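Hypothetical protein Atu1826 (Agrobacterium tumefaciens, PDB 2I3D) is of unknown function but is probably an alpha/beta hydrolase, related in sequence to the S15 family of X-Pro dipeptidyl-peptidases. Local coordinates at residues 227-230 / 231-235. Residues are numbered along the deposited sequence; the frame is centred on the assembly and turned at random.
Sequences DYLD and RRLNG
R232 lies against Y228 one turn earlier in helix 218-233, and the two side chains run alongside each other in the same direction. R232 CG sits over one face of the Y228 ring, 3.8 Å from the ring centroid and offset toward the rim, a CH-pi contact. The arginine chain then bends at chi2 (-77°) and again at chi3. These bends carry the guanidinium past the ring to the phenol oxygen. There R232 NH1 donates a hydrogen bond to Y228 OH at 2.9 Å. The oxygen lies close to the guanidinium plane, at its edge, while the tyrosine ring stands nearly perpendicular to that plane (85°). The aliphatic part of R232 thus covers the ring face, and its polar end reaches the hydroxyl.

W125 of strand 124-129 touches Y228, L229 and R232, so this side of the helix packs on the central sheet.

Next along the helix, L229 CG meets L233 CD1 at 3.9 Å. D230 OD1 makes a salt bridge with R78 NE, just after helix 66-77.

L233 N bonds to L229 O at 2.7 Å. The N234 N bond to D230 O is weak (131°), at the point where the helix ends. G235 takes a positive phi, and G235 N bonds to R232 O, one of the two bonds of a Schellman motif that ends the helix.

Y228 is buried, and its hydroxyl oxygen has R232 as a donor. The bond of R232 NH2 to E147 O, with a weaker one from NH1 to S170 O, probably fixes the guanidinium's position. The helix end is thereby joined to strands 124-129 and 146-152, by apolar contact with W125 and by the bond to E147 O.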
loop_
_atom_site.group_PDB
_atom_site.type_symbol
_atom_site.label_atom_id
_atom_site.label_comp_id
_atom_site.label_asym_id
_atom_site.label_seq_id
_atom_site.Cartn_x
_atom_site.Cartn_y
_atom_site.Cartn_z
ATOM N N ASP B 227 4.229 2.400 -20.460
ATOM C CA ASP B 227 4.125 2.937 -21.824
ATOM C C ASP B 227 4.883 4.241 -21.920
ATOM O O ASP B 227 5.596 4.472 -22.892
ATOM C CB ASP B 227 2.669 3.169 -22.234
ATOM C CG ASP B 227 1.863 1.885 -22.350
ATOM O OD1 ASP B 227 2.445 0.778 -22.335
ATOM O OD2 ASP B 227 0.631 1.987 -22.460
ATOM N N TYR B 228 4.772 5.077 -20.892
ATOM C CA TYR B 228 5.444 6.380 -20.943
ATOM C C TYR B 228 6.985 6.166 -20.972
ATOM O O TYR B 228 7.722 6.780 -21.745
ATOM C CB TYR B 228 5.058 7.242 -19.732
ATOM C CG TYR B 228 5.736 8.586 -19.799
ATOM C CD1 TYR B 228 5.330 9.535 -20.770
ATOM C CD2 TYR B 228 6.820 8.878 -18.956
ATOM C CE1 TYR B 228 5.953 10.772 -20.859
ATOM C CE2 TYR B 228 7.490 10.088 -19.033
ATOM C CZ TYR B 228 7.070 11.032 -19.997
ATOM O OH TYR B 228 7.749 12.220 -20.073
ATOM N N LEU B 229 7.481 5.314 -20.095
ATOM C CA LEU B 229 8.937 5.130 -20.013
ATOM C C LEU B 229 9.445 4.497 -21.312
ATOM O O LEU B 229 10.490 4.895 -21.842
ATOM C CB LEU B 229 9.268 4.266 -18.793
ATOM C CG LEU B 229 10.758 3.981 -18.599
ATOM C CD1 LEU B 229 11.484 5.293 -18.394
ATOM C CD2 LEU B 229 10.920 3.048 -17.373
ATOM N N ASP B 230 8.690 3.540 -21.841
ATOM C CA ASP B 230 9.061 2.894 -23.100
ATOM C C ASP B 230 9.122 3.877 -24.249
ATOM O O ASP B 230 10.098 3.874 -25.039
ATOM C CB ASP B 230 8.119 1.719 -23.391
ATOM C CG ASP B 230 8.480 0.494 -22.556
ATOM O OD1 ASP B 230 9.616 0.451 -21.981
ATOM O OD2 ASP B 230 7.645 -0.419 -22.454
ATOM N N ARG B 231 8.113 4.746 -24.325
ATOM C CA ARG B 231 8.158 5.781 -25.359
ATOM C C ARG B 231 9.339 6.734 -25.168
ATOM O O ARG B 231 10.064 7.051 -26.133
ATOM C CB ARG B 231 6.818 6.507 -25.467
ATOM C CG ARG B 231 5.769 5.593 -26.106
ATOM C CD ARG B 231 4.375 6.234 -26.156
ATOM N NE ARG B 231 4.253 7.290 -27.172
ATOM C CZ ARG B 231 3.177 8.055 -27.290
ATOM N NH1 ARG B 231 2.096 7.842 -26.484
ATOM N NH2 ARG B 231 3.144 8.982 -28.264
ATOM N N ARG B 232 9.584 7.152 -23.922
ATOM C CA ARG B 232 10.711 8.074 -23.662
ATOM C C ARG B 232 12.019 7.372 -24.008
ATOM O O ARG B 232 12.896 8.004 -24.585
ATOM C CB ARG B 232 10.688 8.528 -22.182
ATOM C CG ARG B 232 9.610 9.578 -21.858
ATOM C CD ARG B 232 10.005 10.974 -22.348
ATOM N NE ARG B 232 11.352 11.403 -21.909
ATOM C CZ ARG B 232 11.606 12.114 -20.793
ATOM N NH1 ARG B 232 10.633 12.435 -19.934
ATOM N NH2 ARG B 232 12.849 12.472 -20.507
ATOM N N LEU B 233 12.181 6.088 -23.653
ATOM C CA LEU B 233 13.442 5.396 -24.019
ATOM C C LEU B 233 13.617 5.245 -25.531
ATOM O O LEU B 233 14.744 5.036 -26.008
ATOM C CB LEU B 233 13.482 4.035 -23.337
ATOM C CG LEU B 233 13.603 4.171 -21.813
ATOM C CD1 LEU B 233 13.449 2.800 -21.154
ATOM C CD2 LEU B 233 14.920 4.862 -21.404
ATOM N N ASN B 234 12.513 5.353 -26.254
ATOM C CA ASN B 234 12.486 5.326 -27.744
ATOM C C ASN B 234 12.759 6.703 -28.351
ATOM O O ASN B 234 12.736 6.873 -29.574
ATOM C CB ASN B 234 11.152 4.741 -28.262
ATOM C CG ASN B 234 11.222 4.406 -29.769
ATOM O OD1 ASN B 234 12.229 3.843 -30.233
ATOM N ND2 ASN B 234 10.194 4.773 -30.523
ATOM N N GLY B 235 13.033 7.675 -27.486
ATOM C CA GLY B 235 13.278 9.098 -27.897
ATOM C C GLY B 235 11.998 9.886 -28.240
ATOM O O GLY B 235 12.058 10.955 -28.885
#